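Local atomic coordinates of racemase (PDB entry 3MKC), a protein that belongs to the enolase superfamily, joining an N-terminal domain of the mandelate racemase/muconate lactonizing enzyme type to an enolase-like barrel domain. Residues Ser28-Val33 / Gly50-Ile55; Thr318-Ala323 / Leu374-Asn379. All blocks are in the same frame, centred on the assembly; numbering follows the deposited sequence.

Overall arrangement
From the N terminus the chain first lays down the three-stranded antiparallel sheet 12-22, 29-38, 43-48. Contact 1 closes a short loop there: leaving strand 43-48, the chain turns into helix 52-59, whose first turn packs back on the middle strand. Contact 2 comes much later, in the C-terminal, enolase-like barrel domain, where residues 374-379 fold back on the start of helix 319-331 across 50 intervening residues. The loops neither nest nor cross; contact 1 is complete before contact 2 begins. With centres about 16 Å apart they still touch, since Thr31 and Val33 of the middle strand pack on Thr318, Ile320 and Leu378, joining the N-terminal sheet to barrel elements.

Contact 1. Residues Ser28-Val33 / Gly50-Ile55; sequences SQNTVV and GSPDAI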
# COMPACT_ATOMS: atom_id res chain seq x y z
N SER A 28 15.91 -7.18 6.63
CA SER A 28 15.40 -6.79 7.95
C SER A 28 13.97 -6.27 7.85
O SER A 28 13.65 -5.44 6.99
CB SER A 28 16.31 -5.72 8.56
N GLN A 29 13.11 -6.76 8.75
CA GLN A 29 11.70 -6.37 8.78
C GLN A 29 11.47 -5.36 9.88
O GLN A 29 11.97 -5.50 10.99
CB GLN A 29 10.82 -7.58 9.08
CG GLN A 29 11.31 -8.88 8.48
CD GLN A 29 10.58 -10.08 9.03
OE1 GLN A 29 11.03 -11.22 8.86
NE2 GLN A 29 9.45 -9.85 9.69
N ASN A 30 10.68 -4.33 9.58
CA ASN A 30 10.40 -3.33 10.58
C ASN A 30 9.26 -2.44 10.15
O ASN A 30 8.80 -2.49 9.01
CB ASN A 30 11.66 -2.48 10.85
CG ASN A 30 12.17 -1.80 9.59
OD1 ASN A 30 11.43 -1.10 8.91
ND2 ASN A 30 13.45 -2.00 9.29
N THR A 31 8.79 -1.63 11.09
CA THR A 31 7.73 -0.70 10.82
C THR A 31 7.69 0.31 11.95
O THR A 31 8.49 0.24 12.90
CB THR A 31 6.36 -1.41 10.73
OG1 THR A 31 5.38 -0.48 10.24
CG2 THR A 31 5.91 -1.92 12.10
N VAL A 32 6.78 1.26 11.84
CA VAL A 32 6.63 2.27 12.85
C VAL A 32 5.15 2.36 13.14
O VAL A 32 4.39 2.92 12.35
CB VAL A 32 7.16 3.62 12.38
CG1 VAL A 32 7.05 4.63 13.50
CG2 VAL A 32 8.60 3.47 11.93
N VAL A 33 4.73 1.79 14.26
CA VAL A 33 3.33 1.84 14.63
C VAL A 33 2.99 3.24 15.12
O VAL A 33 3.77 3.85 15.86
CB VAL A 33 3.00 0.84 15.75
CG1 VAL A 33 1.55 0.99 16.17
CG2 VAL A 33 3.29 -0.57 15.29
N GLY A 50 9.45 3.89 6.05
CA GLY A 50 10.71 4.57 6.32
C GLY A 50 11.53 3.97 7.45
O GLY A 50 11.02 3.20 8.26
N SER A 51 12.81 4.33 7.52
CA SER A 51 13.67 3.84 8.58
C SER A 51 13.03 4.23 9.91
O SER A 51 12.83 5.41 10.19
CB SER A 51 15.06 4.46 8.47
OG SER A 51 15.72 4.03 7.29
N PRO A 52 12.68 3.24 10.74
CA PRO A 52 12.05 3.52 12.03
C PRO A 52 12.73 4.62 12.86
O PRO A 52 12.06 5.49 13.39
CB PRO A 52 12.07 2.17 12.73
CG PRO A 52 11.91 1.21 11.59
CD PRO A 52 12.84 1.79 10.54
N ASP A 53 14.05 4.57 12.94
CA ASP A 53 14.78 5.56 13.72
C ASP A 53 14.70 6.97 13.13
O ASP A 53 14.68 7.95 13.87
CB ASP A 53 16.25 5.13 13.90
CG ASP A 53 16.92 4.74 12.59
OD1 ASP A 53 16.20 4.32 11.66
OD2 ASP A 53 18.16 4.83 12.51
N ALA A 54 14.64 7.07 11.81
CA ALA A 54 14.53 8.37 11.16
C ALA A 54 13.12 8.90 11.38
O ALA A 54 12.92 10.07 11.66
CB ALA A 54 14.82 8.24 9.67
N ILE A 55 12.14 8.01 11.27
CA ILE A 55 10.75 8.39 11.48
C ILE A 55 10.52 8.87 12.91
O ILE A 55 9.88 9.90 13.14
CB ILE A 55 9.80 7.22 11.16
CG1 ILE A 55 9.90 6.88 9.67
CG2 ILE A 55 8.37 7.57 11.53
CD1 ILE A 55 9.46 8.00 8.76
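The carbonyl O of Gly50 only just reaches the middle strand, 4.4 Å from Val32 CG2. The Gly50 backbone is extended with positive phi (102°), a conformation in which a side chain would be jammed against the preceding carbonyl and crowded by Ile55 CD1, so glycine fits the turn. Ser51 then occupies the N-cap position, and its carbonyl O accepts from Ile55 N in the first helical turn. On the helix side Pro52 carries most of the contact, and Val32 is its main partner. As the first residue of the helix Pro52 needs no amide hydrogen, and its ring enters between Asn30 and Val32. The Asn30 and Pro52 side chains cross at about a right angle, with Asn30 OD1 3.6 Å from Pro52 CG and equally near CD; this is van der Waals contact alone. The arrangement belongs to the N-terminal domain of the enolase superfamily, in which a three-stranded antiparallel sheet is followed by helices packed against it. At the backbone end of the same ring, Val32 CG2 presses to 3.5 Å from Pro52 CA, tighter than usual for two carbons, and lies 3.8 Å from Pro52 CB. Ile55, one turn on, offers CG2 to Val32 CG1 at 3.8 Å; the forked valine thus uses both methyls in a buried, apolar place, where Phe17 of strand 12-22 touches Val32 and Ile55 alike.

Contact 2. Residues Thr318-Ala323 / Leu374-Asn379; sequences TGITSA and LGIDLN
Ile320 and Ile376 meet at about a right angle, the tip of the Ile376 side chain meeting the base of Ile320. The CD1 methyl of Ile376 lies 3.7 Å from Ile320 CA and 3.9 Å from Ile320 CG2, so a single methyl rests where the side chain of Ile320 leaves the helix. Ile376 reaches this place with CG1 set between its own backbone N and carbonyl carbon (chi1 53°), and chi2 near 176° extends the chain to CD1. Its other branch serves a second partner: Ile376 CG2 approaches Ala323 CB at 3.8 Å, so that the forked side chain spans one helical turn, from residue 320 to 323. Beta-branched isoleucine suits this double role, and the small methyl of Ala323 lets the loop come close. Ala323 CB also lies 3.6 Å from Leu374 O and 4.4 Å from Leu374 CB. Gly375, at positive phi, lets the chain turn between Leu374 and Ile376, both of which point their side chains at the helix.

The start of the helix is secured by Thr318 at the N-cap, whose OG1 accepts a nearly straight bond from Ile320 N (3.2 Å, 166°). The same hydroxyl and that of Thr321 are hydrogen-bonded to the two carboxylate oxygens of Glu47, near the end of strand 43-48. The start of helix 319-331 and residues 374-379 both pack on elements of the N-terminal part of the chain: Met112 of helix 102-122 touches Ile320 and Leu374, while strand 377-378 pairs antiparallel with strand 355-356 and rests Asp377 and Leu378 on Leu45 of strand 43-48.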
# COMPACT_ATOMS: atom_id res chain seq x y z
N THR A 318 2.79 -4.45 7.57
CA THR A 318 2.25 -5.41 8.52
C THR A 318 0.74 -5.56 8.41
O THR A 318 0.13 -5.10 7.44
CB THR A 318 2.59 -5.02 9.97
OG1 THR A 318 1.76 -3.93 10.39
CG2 THR A 318 4.05 -4.63 10.09
N GLY A 319 0.14 -6.21 9.40
CA GLY A 319 -1.30 -6.40 9.39
C GLY A 319 -2.07 -5.11 9.50
O GLY A 319 -3.26 -5.05 9.18
N ILE A 320 -1.41 -4.05 9.96
CA ILE A 320 -2.07 -2.76 10.10
C ILE A 320 -2.45 -2.20 8.73
O ILE A 320 -3.58 -1.74 8.52
CB ILE A 320 -1.16 -1.75 10.83
CG1 ILE A 320 -0.82 -2.28 12.23
CG2 ILE A 320 -1.86 -0.41 10.94
CD1 ILE A 320 0.05 -1.34 13.05
N THR A 321 -1.51 -2.23 7.80
CA THR A 321 -1.78 -1.73 6.45
C THR A 321 -2.69 -2.69 5.68
O THR A 321 -3.53 -2.25 4.90
CB THR A 321 -0.46 -1.50 5.69
OG1 THR A 321 0.30 -0.48 6.35
CG2 THR A 321 -0.73 -1.07 4.24
N SER A 322 -2.54 -3.99 5.91
CA SER A 322 -3.39 -4.96 5.22
C SER A 322 -4.86 -4.70 5.58
O SER A 322 -5.74 -4.87 4.74
CB SER A 322 -3.01 -6.39 5.59
OG SER A 322 -1.84 -6.81 4.92
N ALA A 323 -5.11 -4.29 6.82
CA ALA A 323 -6.47 -4.01 7.26
C ALA A 323 -6.99 -2.77 6.53
O ALA A 323 -8.12 -2.75 6.03
CB ALA A 323 -6.51 -3.79 8.76
N LEU A 374 -10.41 0.00 12.02
CA LEU A 374 -9.70 -0.92 11.15
C LEU A 374 -9.81 -2.37 11.59
O LEU A 374 -9.33 -3.27 10.91
CB LEU A 374 -8.23 -0.51 11.05
CG LEU A 374 -7.99 0.79 10.28
CD1 LEU A 374 -6.52 1.14 10.28
CD2 LEU A 374 -8.50 0.65 8.85
N GLY A 375 -10.44 -2.59 12.74
CA GLY A 375 -10.62 -3.94 13.24
C GLY A 375 -9.33 -4.67 13.56
O GLY A 375 -9.14 -5.82 13.16
N ILE A 376 -8.45 -4.01 14.29
CA ILE A 376 -7.19 -4.63 14.67
C ILE A 376 -6.70 -4.13 16.01
O ILE A 376 -7.14 -3.09 16.51
CB ILE A 376 -6.08 -4.34 13.65
CG1 ILE A 376 -5.98 -2.83 13.42
CG2 ILE A 376 -6.33 -5.10 12.35
CD1 ILE A 376 -4.85 -2.42 12.49
N ASP A 377 -5.77 -4.88 16.59
CA ASP A 377 -5.18 -4.50 17.86
C ASP A 377 -3.78 -5.09 17.94
O ASP A 377 -3.47 -6.11 17.31
CB ASP A 377 -6.03 -4.99 19.03
CG ASP A 377 -5.89 -4.10 20.26
OD1 ASP A 377 -5.07 -3.15 20.22
OD2 ASP A 377 -6.60 -4.34 21.25
N LEU A 378 -2.93 -4.43 18.72
CA LEU A 378 -1.55 -4.87 18.88
C LEU A 378 -1.45 -6.15 19.69
O LEU A 378 -2.17 -6.34 20.67
CB LEU A 378 -0.72 -3.80 19.58
CG LEU A 378 -0.46 -2.49 18.84
CD1 LEU A 378 0.19 -1.50 19.80
CD2 LEU A 378 0.42 -2.75 17.64
N ASN A 379 -0.54 -7.02 19.27
CA ASN A 379 -0.28 -8.27 19.96
C ASN A 379 0.83 -7.94 20.97
O ASN A 379 2.02 -7.99 20.65
CB ASN A 379 0.20 -9.32 18.97
CG ASN A 379 0.62 -10.60 19.64
OD1 ASN A 379 0.59 -10.71 20.86
ND2 ASN A 379 1.01 -11.58 18.83